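Local coordinates for protein pectinesterase (PDB 4PMH) that hydrolyses the methyl esters of pectin, releasing methanol and polygalacturonate, and probably plays an important role in digesting plant cell walls, at residues S16-F21 / I313-T318; A24-G29 / G266-K271; Q52-A57 / K67-N72; A58-G63 / A127-S132; V79-N84 / S114-L119. All blocks are in the same frame, centred on the assembly; numbering follows the deposited sequence.

Interaction 1. Residues S16-F21 / I313-T318; sequences SESNYF and IIKEST
Lys315 and Ile313, both on strand 311-315, meet Ser18 and Phe21 of the N-terminal turn in two different ways. The polar part centres on the Lys315 ammonium. With CG anti to the backbone N (chi1 177°) and the chain extended beyond it, NZ arrives at two backbone carbonyls. Lys315 NZ donates to Phe21 O at 2.9 Å, with a C=O...N angle of 152° and the nitrogen tilted 28° from the carbonyl plane. A weaker bond runs from Lys315 NZ to Ser18 O at 3.2 Å. A water accepts from Lys315 NZ at 3.0 Å and donates to Ser18 OG, also at 3.0 Å; Ser18 OG itself bonds to Ala15 O. Ser18 and Phe21 are the end residues of a type I turn, closed by Phe21 N donating to Ser18 O at 3.0 Å, which brings both carbonyls within reach of one ammonium. The apolar part is packing of Ile313 CD1 over one face of the Phe21 ring, modelled too close for its spacing to be trusted, while Tyr20 CB lies over the opposite face. Chemically, a buried ammonium solvated by two carbonyl oxygens and a water would probably keep its charge while fixing the turn to the strand.

Interaction 2. Residues A24-G29 / G266-K271; sequences ATYLQG and GYFVYK
Phe268 of strand 267-270 brings its CB, rather than its ring, over the middle of the Tyr26 ring. Phe268 CB lies 3.4 Å from the Tyr26 centroid and 1° off the ring normal, a nearly ideal CH-pi approach. The two rings themselves are nearly parallel (17°) but strongly offset, with little overlap and centroids 4.6 Å apart; Tyr26 CE1 to Phe268 CD1, at 3.4 Å, is their closest pair. This offset follows from the Phe268 conformation: CG is anti to the backbone N (chi1 -173°), which sends the ring off beyond the CD1-CE1 side of Tyr26 and leaves CB above its centre. At the other side of the tyrosine, Gly266 O sits near the ring plane, 3.5 Å from Tyr26 CE2. The phenol runs on past Tyr267 O without bonding to it and hydrogen-bonds Gln311 OE1, the same oxygen that accepts from Gly266 N, so one amide ties helix residue and strand start together. At the backbone of Tyr26, Gln28 NE2 donates to Tyr26 O at 3.0 Å, where the chain has left the helix with positive phi. Tyr267 has its CB turned away from helix 23-27. Strand 267-270 thus presents one face to that helix and the other into the interior of the beta-helix, where Tyr267 OH bonds Ala204 O and the side chain comes within about 7 Å of that of Trp292, a probable substrate-binding residue. This is the right-handed parallel beta-helix of pectin methylesterases, with the helix packed outside one of its parallel sheets.

Interaction 3. Residues Q52-A57 / K67-N72; sequences QAAVNA and KYIKIN
Ile69 packs against Ala54 and Val55 inside a beta-alpha-beta unit formed by strand 42-44, helix 51-61 and strand 67-71. The helix lies on the sheet at its edge, over the outermost strand 42-44 and its neighbour 67-71, with the CA atoms of Ala54 and Ile69 6.7 Å apart. Both arms of the isoleucine are used. Ile69 CG2, anti to the backbone N, reaches Ala54 CB at 3.8 Å, while the CG1 arm, lying beside the N (chi1 -68°), carries CD1 to Val55. Ile69 CD1 rests 3.8 Å from Val55 CA and 4.1 Å from Val55 CG2, and the two side chains cross at about a right angle. A methyl at position 54 leaves the helix backbone near enough for CD1 to touch a CA. In the next shell, Ala54 also touches Val44 and Tyr48, which places it above the adjoining strand 42-44, and Ile69 leans on Ile91 of strand 89-93 on its other flank. The helix face turned from the strand is organised by polar groups: Gln52 OE1 accepts from Tyr81 N, and its amide nitrogen spans one helical turn. Gln52 NE2 donates to Asn56 OD1 over 3.1 Å, nearly straight at 173°, with the acceptor in the Gln52 amide plane yet NE2 standing above the plane of the Asn56 carbonyl.

Interaction 4. Residues A58-G63 / A127-S132; sequences AINAGG and ADPAYS. Unlike the reference sequence in segment 58-63: Ala61 (reference Thr).
Pro129 presses its ring against Asn60 and Ile59 on the last turn of helix 51-61. Van der Waals contact dominates. Asn60 OD1 approaches the CG-CD side of the pyrrolidine, 3.3 Å from Pro129 CG and 3.5 Å from Pro129 CD, and the two side chains cross at about a right angle. Asn60 CG stands beside the backbone N (chi1 -70°), which bends the carboxamide toward the proline although its CA-CB stem runs past it. Ile59 adds an apolar touch from CG2 to Pro129 CB at 4.2 Å, and Asn56, one turn earlier, also meets the ring, making a helix surface of three residues. Replacing the proline by a glycine would probably open a gap beside the Asn60 carboxamide and Ile59 CG2, and leave the turn backbone less restrained. The polar link is indirect: a water donates to Asp128 OD1 at 2.9 Å and accepts weakly from Asn60 ND2 at 3.0 Å. Asp128 OD2 accepts from Asn125 N, which restrains the carboxylate. Among backbone bonds, Tyr131 N to Asp128 O at 2.9 Å closes a type I turn in which Pro129 is the second residue, its phi of -58° suiting the proline ring. With Ala130 at the N-cap position, the arrangement is a type I turn leading into helix 131-138, its proline lodged against the C-terminal end of another helix at the protein surface.

Interaction 5. Residues V79-N84 / S114-L119; sequences VVYIPN and SAYKSL
Tyr81 sits in an extended strand and Tyr116 in a helix, their CA atoms about 14.1 Å apart, so that the backbones stay well separated and the side chains alone bridge them. The two phenols come from opposite directions and join through their hydroxyls: Tyr116 OH donates to Tyr81 OH. The 2.5 Å between Tyr116 OH and Tyr81 OH is very short, and no special bond strength should be read from it. Each oxygen lies in the plane of the other ring, at its edge: Tyr116 OH is 3.5 Å from Tyr81 CE2, and Tyr81 OH is 3.4 Å from Tyr116 CE1. The rings therefore meet by their rims, without stacking. Tyr116 reaches this place with CG anti to its own backbone N (chi1 169°), whereas Tyr81 CG lies beside the N (chi1 -73°). Val79 CG2 rests 3.8 Å above one face of Tyr81, toward the rim, and the Phe124 ring meets Tyr81 at about 30°, contacts that would be expected to restrict its tilt. A phenylalanine in place of Tyr81 would remove the acceptor and is likely to leave the buried Tyr116 hydroxyl without this mate. Met133 and Cys137 of helix 131-138 touch Tyr81 and Tyr116 respectively, and Cys137 is disulfide-bonded to Cys148. The contact thus joins an outermost strand of a four-stranded parallel sheet in the beta-helix to the helical excursion inserted between strands 101-105 and 152-154.

How the interactions relate
The five contacts form two groups in an elongated beta-helix, interaction 1 lying on the opposite side of the chain's centre from interactions 3, 4 and 5. Interactions 1 and 2, with centres 10 Å apart, use successive helices, 15-18 and 23-27, against neighbouring strands 311-315 and 267-270, bonded by Lys315 N to Val269 O at 2.8 Å. Interactions 3, 4 and 5 lie 11 to 16 Å apart, centre to centre; 3 and 4 share helix 51-61, which touches the strand of 5. Interactions 1, 2 and 3 all reach the same ten-stranded parallel sheet, about 38 Å separating the centres of 1 and 3. Along the chain, interaction 2 nests within interaction 1, and the other three within both, so N-terminal helices close over late strands.

Interaction 1. Residues S16-F21 / I313-T318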
# COMPACT_ATOMS: atom_id res chain seq x y z
N SER A 16 15.14 23.93 -0.38
CA SER A 16 14.85 24.22 -1.79
C SER A 16 14.32 22.96 -2.49
O SER A 16 13.29 22.98 -3.16
CB SER A 16 16.14 24.70 -2.46
OG SER A 16 15.90 25.18 -3.75
N GLU A 17 15.07 21.88 -2.35
CA GLU A 17 14.64 20.56 -2.83
C GLU A 17 13.22 20.16 -2.34
O GLU A 17 12.42 19.61 -3.12
CB GLU A 17 15.66 19.52 -2.39
CG GLU A 17 16.94 19.53 -3.21
CD GLU A 17 18.00 18.62 -2.64
OE1 GLU A 17 17.91 18.27 -1.44
OE2 GLU A 17 18.97 18.26 -3.35
N SER A 18 12.93 20.44 -1.07
CA SER A 18 11.62 20.12 -0.49
C SER A 18 10.45 20.72 -1.26
O SER A 18 9.40 20.11 -1.33
CB SER A 18 11.52 20.55 0.99
OG SER A 18 11.37 21.95 1.13
N ASN A 19 10.65 21.90 -1.86
CA ASN A 19 9.57 22.55 -2.63
C ASN A 19 9.13 21.75 -3.88
O ASN A 19 8.04 22.00 -4.42
CB ASN A 19 9.96 23.98 -3.05
CG ASN A 19 10.21 24.91 -1.87
OD1 ASN A 19 11.28 25.52 -1.76
ND2 ASN A 19 9.23 25.02 -0.99
N TYR A 20 9.95 20.81 -4.33
CA TYR A 20 9.57 19.98 -5.47
C TYR A 20 8.71 18.79 -5.05
O TYR A 20 8.24 18.05 -5.91
CB TYR A 20 10.79 19.45 -6.24
CG TYR A 20 11.84 20.51 -6.52
CD1 TYR A 20 11.48 21.82 -6.89
CD2 TYR A 20 13.20 20.20 -6.41
CE1 TYR A 20 12.44 22.78 -7.13
CE2 TYR A 20 14.16 21.16 -6.65
CZ TYR A 20 13.79 22.45 -7.01
OH TYR A 20 14.78 23.39 -7.25
N PHE A 21 8.51 18.60 -3.74
CA PHE A 21 7.82 17.41 -3.23
C PHE A 21 6.75 17.79 -2.25
O PHE A 21 7.00 17.99 -1.07
CB PHE A 21 8.82 16.48 -2.58
CG PHE A 21 9.91 16.08 -3.50
CD1 PHE A 21 9.69 15.14 -4.49
CD2 PHE A 21 11.16 16.68 -3.41
CE1 PHE A 21 10.70 14.76 -5.34
CE2 PHE A 21 12.18 16.32 -4.27
CZ PHE A 21 11.95 15.36 -5.24
N ILE A 313 9.73 9.78 -0.15
CA ILE A 313 10.02 10.93 0.69
C ILE A 313 9.12 10.92 1.93
O ILE A 313 7.89 10.81 1.81
CB ILE A 313 9.85 12.22 -0.11
CG1 ILE A 313 10.99 12.30 -1.12
CG2 ILE A 313 9.83 13.44 0.83
CD1 ILE A 313 10.85 13.44 -2.09
N ILE A 314 9.73 11.00 3.11
CA ILE A 314 9.00 11.18 4.36
C ILE A 314 9.25 12.60 4.82
O ILE A 314 10.38 12.97 5.14
CB ILE A 314 9.44 10.19 5.43
CG1 ILE A 314 9.15 8.76 4.95
CG2 ILE A 314 8.69 10.45 6.73
CD1 ILE A 314 9.86 7.69 5.74
N LYS A 315 8.19 13.41 4.81
CA LYS A 315 8.27 14.85 5.07
C LYS A 315 7.35 15.28 6.22
O LYS A 315 6.18 14.90 6.25
CB LYS A 315 7.82 15.59 3.82
CG LYS A 315 7.77 17.11 3.94
CD LYS A 315 7.73 17.72 2.54
CE LYS A 315 7.64 19.24 2.57
NZ LYS A 315 7.52 19.77 1.19
N GLU A 316 7.87 16.09 7.15
CA GLU A 316 7.07 16.68 8.23
C GLU A 316 6.20 15.65 8.95
O GLU A 316 5.04 15.86 9.24
CB GLU A 316 6.30 17.90 7.69
CG GLU A 316 7.32 18.93 7.24
CD GLU A 316 6.76 20.20 6.66
OE1 GLU A 316 5.53 20.33 6.62
OE2 GLU A 316 7.57 21.07 6.27
N SER A 317 6.82 14.51 9.21
CA SER A 317 6.17 13.42 9.89
C SER A 317 6.85 13.13 11.23
O SER A 317 7.99 13.54 11.48
CB SER A 317 6.18 12.18 9.00
OG SER A 317 5.32 12.36 7.89
N THR A 318 6.11 12.43 12.08
CA THR A 318 6.60 11.97 13.35
C THR A 318 7.16 10.55 13.20
O THR A 318 6.47 9.65 12.76
CB THR A 318 5.46 11.97 14.38
OG1 THR A 318 5.01 13.33 14.59
CG2 THR A 318 5.91 11.38 15.70
O HOH W 1 8.53 22.60 1.63

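Interaction 2. Residues A24-G29 / G266-K271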
# COMPACT_ATOMS: atom_id res chain seq x y z
N ALA A 24 0.60 18.54 -3.99
CA ALA A 24 0.25 19.05 -5.31
C ALA A 24 1.16 18.49 -6.40
O ALA A 24 0.77 18.24 -7.53
CB ALA A 24 0.31 20.57 -5.30
N THR A 25 2.40 18.32 -6.03
CA THR A 25 3.42 17.90 -6.93
C THR A 25 3.27 16.39 -7.23
O THR A 25 3.26 15.97 -8.40
CB THR A 25 4.73 18.38 -6.30
OG1 THR A 25 5.19 19.56 -6.99
CG2 THR A 25 5.73 17.37 -6.27
N TYR A 26 3.08 15.59 -6.19
CA TYR A 26 2.81 14.14 -6.36
C TYR A 26 1.47 13.83 -7.07
O TYR A 26 1.33 12.81 -7.77
CB TYR A 26 2.90 13.45 -4.98
CG TYR A 26 4.29 13.03 -4.58
CD1 TYR A 26 5.18 13.92 -3.97
CD2 TYR A 26 4.72 11.72 -4.78
CE1 TYR A 26 6.46 13.53 -3.62
CE2 TYR A 26 5.99 11.33 -4.43
CZ TYR A 26 6.85 12.23 -3.86
OH TYR A 26 8.10 11.81 -3.51
N LEU A 27 0.49 14.73 -6.93
CA LEU A 27 -0.80 14.57 -7.56
C LEU A 27 -0.74 14.74 -9.08
O LEU A 27 -1.59 14.21 -9.80
CB LEU A 27 -1.82 15.57 -6.97
CG LEU A 27 -2.45 15.23 -5.62
CD1 LEU A 27 -3.15 16.47 -5.05
CD2 LEU A 27 -3.42 14.06 -5.74
N GLN A 28 0.25 15.49 -9.57
CA GLN A 28 0.53 15.56 -10.99
C GLN A 28 -0.70 15.99 -11.78
O GLN A 28 -1.01 15.43 -12.81
CB GLN A 28 1.05 14.21 -11.49
CG GLN A 28 2.39 13.79 -10.91
CD GLN A 28 2.69 12.32 -11.15
OE1 GLN A 28 3.04 11.93 -12.27
NE2 GLN A 28 2.55 11.49 -10.11
N GLY A 29 -1.43 16.97 -11.27
CA GLY A 29 -2.60 17.51 -11.96
C GLY A 29 -3.91 16.87 -11.55
O GLY A 29 -4.98 17.43 -11.82
N GLY A 266 7.22 8.61 -6.49
CA GLY A 266 6.86 7.32 -5.90
C GLY A 266 5.96 7.56 -4.70
O GLY A 266 4.83 8.01 -4.85
N TYR A 267 6.49 7.28 -3.52
CA TYR A 267 5.70 7.37 -2.29
C TYR A 267 6.00 8.70 -1.55
O TYR A 267 7.14 9.10 -1.42
CB TYR A 267 5.98 6.15 -1.40
CG TYR A 267 5.46 4.82 -1.91
CD1 TYR A 267 4.49 4.74 -2.91
CD2 TYR A 267 5.93 3.62 -1.35
CE1 TYR A 267 3.99 3.51 -3.33
CE2 TYR A 267 5.43 2.40 -1.76
CZ TYR A 267 4.47 2.35 -2.77
OH TYR A 267 3.97 1.14 -3.16
N PHE A 268 4.95 9.38 -1.12
CA PHE A 268 5.06 10.61 -0.35
C PHE A 268 4.30 10.45 0.96
O PHE A 268 3.06 10.28 0.97
CB PHE A 268 4.48 11.77 -1.15
CG PHE A 268 4.68 13.12 -0.52
CD1 PHE A 268 5.94 13.59 -0.23
CD2 PHE A 268 3.60 13.92 -0.27
CE1 PHE A 268 6.12 14.85 0.33
CE2 PHE A 268 3.76 15.19 0.27
CZ PHE A 268 5.01 15.65 0.57
N VAL A 269 5.05 10.46 2.06
CA VAL A 269 4.51 10.35 3.41
C VAL A 269 4.62 11.73 4.07
O VAL A 269 5.74 12.24 4.26
CB VAL A 269 5.29 9.30 4.20
CG1 VAL A 269 4.80 9.27 5.63
CG2 VAL A 269 5.16 7.92 3.55
N TYR A 270 3.47 12.33 4.40
CA TYR A 270 3.38 13.73 4.84
C TYR A 270 2.43 13.89 6.04
O TYR A 270 1.32 13.37 6.03
CB TYR A 270 2.86 14.55 3.68
CG TYR A 270 2.64 16.02 3.92
CD1 TYR A 270 3.69 16.85 4.27
CD2 TYR A 270 1.39 16.60 3.70
CE1 TYR A 270 3.50 18.21 4.45
CE2 TYR A 270 1.20 17.96 3.87
CZ TYR A 270 2.26 18.76 4.26
OH TYR A 270 2.07 20.11 4.45
N LYS A 271 2.88 14.62 7.07
CA LYS A 271 2.13 14.85 8.29
C LYS A 271 1.60 13.53 8.85
O LYS A 271 0.47 13.45 9.31
CB LYS A 271 0.98 15.82 8.04
CG LYS A 271 1.39 17.15 7.45
CD LYS A 271 2.19 17.97 8.45
CE LYS A 271 2.11 19.44 8.12
NZ LYS A 271 3.19 20.20 8.80

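Interaction 3. Residues Q52-A57 / K67-N72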
# COMPACT_ATOMS: atom_id res chain seq x y z
N GLN A 52 -19.21 -8.63 -2.80
CA GLN A 52 -19.00 -8.83 -4.24
C GLN A 52 -20.31 -8.59 -4.99
O GLN A 52 -20.30 -7.96 -6.03
CB GLN A 52 -18.46 -10.24 -4.56
CG GLN A 52 -17.89 -10.36 -5.98
CD GLN A 52 -16.77 -9.35 -6.22
OE1 GLN A 52 -15.80 -9.30 -5.46
NE2 GLN A 52 -16.91 -8.53 -7.25
N ALA A 53 -21.42 -9.08 -4.45
CA ALA A 53 -22.73 -8.91 -5.09
C ALA A 53 -23.12 -7.45 -5.26
O ALA A 53 -23.71 -7.08 -6.26
CB ALA A 53 -23.82 -9.66 -4.34
N ALA A 54 -22.79 -6.62 -4.28
CA ALA A 54 -23.09 -5.18 -4.38
C ALA A 54 -22.18 -4.53 -5.44
O ALA A 54 -22.62 -3.70 -6.20
CB ALA A 54 -22.91 -4.50 -3.05
N VAL A 55 -20.90 -4.93 -5.45
CA VAL A 55 -19.91 -4.42 -6.41
C VAL A 55 -20.36 -4.76 -7.82
O VAL A 55 -20.37 -3.90 -8.72
CB VAL A 55 -18.49 -4.99 -6.14
CG1 VAL A 55 -17.55 -4.77 -7.33
CG2 VAL A 55 -17.92 -4.41 -4.87
N ASN A 56 -20.80 -6.01 -7.99
CA ASN A 56 -21.25 -6.51 -9.26
C ASN A 56 -22.45 -5.71 -9.74
O ASN A 56 -22.52 -5.34 -10.90
CB ASN A 56 -21.67 -7.97 -9.15
CG ASN A 56 -20.49 -8.93 -9.01
OD1 ASN A 56 -19.33 -8.55 -9.18
ND2 ASN A 56 -20.80 -10.19 -8.72
N ALA A 57 -23.40 -5.46 -8.85
CA ALA A 57 -24.60 -4.70 -9.23
C ALA A 57 -24.24 -3.32 -9.75
O ALA A 57 -24.73 -2.90 -10.80
CB ALA A 57 -25.58 -4.59 -8.06
N LYS A 67 -21.29 5.67 -7.81
CA LYS A 67 -22.20 4.83 -7.05
C LYS A 67 -21.62 4.51 -5.68
O LYS A 67 -20.40 4.32 -5.54
CB LYS A 67 -22.48 3.52 -7.81
CG LYS A 67 -23.24 3.70 -9.11
CD LYS A 67 -24.69 4.06 -8.81
CE LYS A 67 -25.38 4.63 -10.04
NZ LYS A 67 -26.75 5.04 -9.65
N TYR A 68 -22.50 4.45 -4.68
CA TYR A 68 -22.13 4.33 -3.29
C TYR A 68 -22.59 2.99 -2.73
O TYR A 68 -23.79 2.69 -2.70
CB TYR A 68 -22.73 5.47 -2.48
CG TYR A 68 -22.10 6.80 -2.83
CD1 TYR A 68 -22.57 7.57 -3.89
CD2 TYR A 68 -21.01 7.29 -2.11
CE1 TYR A 68 -21.98 8.78 -4.21
CE2 TYR A 68 -20.42 8.50 -2.42
CZ TYR A 68 -20.90 9.24 -3.47
OH TYR A 68 -20.31 10.45 -3.79
N ILE A 69 -21.61 2.20 -2.33
CA ILE A 69 -21.85 0.90 -1.76
C ILE A 69 -21.56 0.99 -0.28
O ILE A 69 -20.40 1.15 0.12
CB ILE A 69 -20.93 -0.18 -2.38
CG1 ILE A 69 -21.33 -0.39 -3.83
CG2 ILE A 69 -21.04 -1.48 -1.59
CD1 ILE A 69 -20.26 -0.99 -4.71
N LYS A 70 -22.61 0.87 0.53
CA LYS A 70 -22.48 0.87 1.97
C LYS A 70 -22.38 -0.55 2.50
O LYS A 70 -23.21 -1.40 2.17
CB LYS A 70 -23.68 1.55 2.59
CG LYS A 70 -23.60 1.60 4.10
CD LYS A 70 -24.65 2.53 4.67
CE LYS A 70 -26.03 1.92 4.60
NZ LYS A 70 -26.97 2.66 5.50
N ILE A 71 -21.38 -0.81 3.33
CA ILE A 71 -21.24 -2.11 3.98
C ILE A 71 -21.62 -1.99 5.45
O ILE A 71 -20.89 -1.41 6.25
CB ILE A 71 -19.80 -2.67 3.88
CG1 ILE A 71 -19.31 -2.65 2.42
CG2 ILE A 71 -19.73 -4.07 4.50
CD1 ILE A 71 -17.91 -3.20 2.18
N ASN A 72 -22.75 -2.58 5.82
CA ASN A 72 -23.17 -2.55 7.20
C ASN A 72 -22.08 -3.10 8.10
O ASN A 72 -21.37 -4.04 7.72
CB ASN A 72 -24.46 -3.33 7.41
CG ASN A 72 -25.69 -2.54 7.02
OD1 ASN A 72 -25.62 -1.36 6.70
ND2 ASN A 72 -26.84 -3.20 7.05

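Interaction 4. Residues A58-G63 / A127-S132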
# COMPACT_ATOMS: atom_id res chain seq x y z
N ALA A 58 -23.37 -2.63 -9.01
CA ALA A 58 -22.93 -1.28 -9.37
C ALA A 58 -22.16 -1.25 -10.71
O ALA A 58 -22.40 -0.39 -11.56
CB ALA A 58 -22.07 -0.68 -8.26
N ILE A 59 -21.26 -2.21 -10.91
CA ILE A 59 -20.49 -2.27 -12.15
C ILE A 59 -21.39 -2.61 -13.34
O ILE A 59 -21.33 -1.93 -14.38
CB ILE A 59 -19.33 -3.27 -12.03
CG1 ILE A 59 -18.32 -2.73 -11.03
CG2 ILE A 59 -18.69 -3.51 -13.41
CD1 ILE A 59 -17.10 -3.61 -10.83
N ASN A 60 -22.24 -3.63 -13.18
CA ASN A 60 -23.10 -4.11 -14.26
C ASN A 60 -24.11 -3.03 -14.69
O ASN A 60 -24.46 -2.94 -15.87
CB ASN A 60 -23.86 -5.37 -13.86
CG ASN A 60 -22.96 -6.60 -13.74
OD1 ASN A 60 -21.92 -6.72 -14.41
ND2 ASN A 60 -23.35 -7.51 -12.87
N ALA A 61 -24.53 -2.18 -13.77
CA ALA A 61 -25.52 -1.15 -14.10
C ALA A 61 -24.92 -0.03 -14.93
O ALA A 61 -25.67 0.72 -15.55
CB ALA A 61 -26.15 -0.58 -12.85
N GLY A 62 -23.60 0.08 -14.93
CA GLY A 62 -22.91 0.99 -15.82
C GLY A 62 -23.15 2.45 -15.47
O GLY A 62 -23.54 2.77 -14.36
N GLY A 63 -22.94 3.33 -16.44
CA GLY A 63 -23.09 4.77 -16.21
C GLY A 63 -21.80 5.43 -15.74
O GLY A 63 -20.80 4.76 -15.47
N ALA A 127 -20.57 -15.89 -15.18
CA ALA A 127 -21.16 -14.70 -15.81
C ALA A 127 -20.80 -13.37 -15.16
O ALA A 127 -21.05 -12.32 -15.76
CB ALA A 127 -22.67 -14.83 -15.86
N ASP A 128 -20.22 -13.40 -13.96
CA ASP A 128 -19.98 -12.16 -13.17
C ASP A 128 -18.73 -11.35 -13.63
O ASP A 128 -17.71 -11.92 -14.04
CB ASP A 128 -19.85 -12.49 -11.67
CG ASP A 128 -21.12 -13.11 -11.07
OD1 ASP A 128 -22.22 -12.88 -11.61
OD2 ASP A 128 -21.02 -13.82 -10.04
N PRO A 129 -18.80 -10.01 -13.53
CA PRO A 129 -17.74 -9.14 -14.06
C PRO A 129 -16.34 -9.37 -13.50
O PRO A 129 -15.39 -9.11 -14.21
CB PRO A 129 -18.24 -7.72 -13.74
CG PRO A 129 -19.31 -7.89 -12.72
CD PRO A 129 -19.92 -9.23 -12.97
N ALA A 130 -16.20 -9.86 -12.27
CA ALA A 130 -14.85 -10.16 -11.72
C ALA A 130 -14.42 -11.62 -11.87
O ALA A 130 -13.42 -12.04 -11.26
CB ALA A 130 -14.76 -9.74 -10.26
N TYR A 131 -15.14 -12.39 -12.69
CA TYR A 131 -14.88 -13.82 -12.78
C TYR A 131 -13.47 -14.12 -13.31
O TYR A 131 -12.80 -15.03 -12.83
CB TYR A 131 -15.95 -14.53 -13.64
CG TYR A 131 -15.76 -16.03 -13.67
CD1 TYR A 131 -16.23 -16.83 -12.64
CD2 TYR A 131 -15.08 -16.64 -14.71
CE1 TYR A 131 -16.04 -18.20 -12.65
CE2 TYR A 131 -14.89 -18.02 -14.73
CZ TYR A 131 -15.36 -18.78 -13.71
OH TYR A 131 -15.18 -20.14 -13.73
N SER A 132 -13.02 -13.33 -14.29
CA SER A 132 -11.69 -13.53 -14.86
C SER A 132 -10.58 -13.34 -13.82
O SER A 132 -9.60 -14.09 -13.80
CB SER A 132 -11.47 -12.63 -16.08
OG SER A 132 -11.76 -11.27 -15.78
O HOH W 2 -23.54 -10.27 -11.77

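Interaction 5. Residues V79-N84 / S114-L119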
# COMPACT_ATOMS: atom_id res chain seq x y z
N VAL A 79 -13.33 -12.04 -0.14
CA VAL A 79 -12.62 -11.06 -0.96
C VAL A 79 -13.58 -10.04 -1.55
O VAL A 79 -14.80 -10.26 -1.60
CB VAL A 79 -11.85 -11.71 -2.11
CG1 VAL A 79 -10.71 -12.57 -1.58
CG2 VAL A 79 -12.76 -12.51 -3.03
N VAL A 80 -13.02 -8.93 -2.00
CA VAL A 80 -13.74 -7.91 -2.78
C VAL A 80 -12.87 -7.57 -3.98
O VAL A 80 -11.74 -7.10 -3.82
CB VAL A 80 -13.99 -6.64 -1.94
CG1 VAL A 80 -14.79 -5.62 -2.73
CG2 VAL A 80 -14.68 -7.00 -0.64
N TYR A 81 -13.38 -7.86 -5.18
CA TYR A 81 -12.65 -7.67 -6.41
C TYR A 81 -13.37 -6.59 -7.20
O TYR A 81 -14.56 -6.73 -7.50
CB TYR A 81 -12.61 -8.95 -7.26
CG TYR A 81 -11.71 -10.08 -6.77
CD1 TYR A 81 -10.88 -9.94 -5.67
CD2 TYR A 81 -11.68 -11.29 -7.46
CE1 TYR A 81 -10.08 -10.98 -5.25
CE2 TYR A 81 -10.86 -12.34 -7.06
CZ TYR A 81 -10.06 -12.18 -5.95
OH TYR A 81 -9.26 -13.22 -5.53
N ILE A 82 -12.64 -5.53 -7.51
CA ILE A 82 -13.15 -4.47 -8.41
C ILE A 82 -12.43 -4.59 -9.74
O ILE A 82 -11.30 -4.13 -9.85
CB ILE A 82 -12.96 -3.03 -7.88
CG1 ILE A 82 -13.24 -2.91 -6.38
CG2 ILE A 82 -13.78 -2.06 -8.72
CD1 ILE A 82 -14.68 -2.93 -5.95
N PRO A 83 -13.06 -5.21 -10.75
CA PRO A 83 -12.46 -5.28 -12.07
C PRO A 83 -12.52 -3.93 -12.78
O PRO A 83 -13.27 -3.05 -12.37
CB PRO A 83 -13.33 -6.31 -12.79
CG PRO A 83 -14.68 -6.09 -12.19
CD PRO A 83 -14.43 -5.75 -10.75
N ASN A 84 -11.76 -3.78 -13.86
CA ASN A 84 -11.72 -2.51 -14.59
C ASN A 84 -13.13 -2.14 -15.07
O ASN A 84 -13.85 -2.98 -15.58
CB ASN A 84 -10.75 -2.59 -15.77
CG ASN A 84 -10.23 -1.21 -16.21
OD1 ASN A 84 -10.76 -0.17 -15.83
ND2 ASN A 84 -9.20 -1.22 -17.02
N SER A 114 -6.54 -24.98 -4.67
CA SER A 114 -7.71 -25.69 -4.17
C SER A 114 -8.31 -25.02 -2.94
O SER A 114 -9.53 -24.85 -2.83
CB SER A 114 -7.40 -27.15 -3.85
OG SER A 114 -6.79 -27.76 -4.97
N ALA A 115 -7.45 -24.64 -2.00
CA ALA A 115 -7.88 -23.98 -0.79
C ALA A 115 -8.50 -22.61 -1.12
O ALA A 115 -9.50 -22.21 -0.50
CB ALA A 115 -6.72 -23.83 0.18
N TYR A 116 -7.93 -21.92 -2.11
CA TYR A 116 -8.46 -20.62 -2.55
C TYR A 116 -9.87 -20.80 -3.10
O TYR A 116 -10.78 -20.04 -2.75
CB TYR A 116 -7.53 -20.00 -3.59
CG TYR A 116 -8.06 -18.79 -4.32
CD1 TYR A 116 -7.92 -17.49 -3.80
CD2 TYR A 116 -8.68 -18.93 -5.55
CE1 TYR A 116 -8.40 -16.39 -4.50
CE2 TYR A 116 -9.17 -17.84 -6.25
CZ TYR A 116 -9.03 -16.57 -5.73
OH TYR A 116 -9.54 -15.52 -6.46
N LYS A 117 -10.07 -21.83 -3.91
CA LYS A 117 -11.40 -22.11 -4.43
C LYS A 117 -12.40 -22.38 -3.32
O LYS A 117 -13.52 -21.86 -3.35
CB LYS A 117 -11.38 -23.28 -5.41
CG LYS A 117 -10.72 -22.93 -6.74
CD LYS A 117 -10.87 -24.04 -7.77
CE LYS A 117 -12.26 -24.04 -8.39
NZ LYS A 117 -12.45 -25.23 -9.29
N SER A 118 -12.00 -23.19 -2.34
CA SER A 118 -12.88 -23.51 -1.22
C SER A 118 -13.23 -22.27 -0.44
O SER A 118 -14.37 -22.08 -0.05
CB SER A 118 -12.26 -24.54 -0.28
OG SER A 118 -12.16 -25.79 -0.93
N LEU A 119 -12.23 -21.41 -0.24
CA LEU A 119 -12.43 -20.23 0.57
C LEU A 119 -13.31 -19.16 -0.11
O LEU A 119 -14.18 -18.59 0.54
CB LEU A 119 -11.07 -19.65 0.97
CG LEU A 119 -11.06 -18.61 2.09
CD1 LEU A 119 -11.42 -19.24 3.43
CD2 LEU A 119 -9.68 -17.93 2.17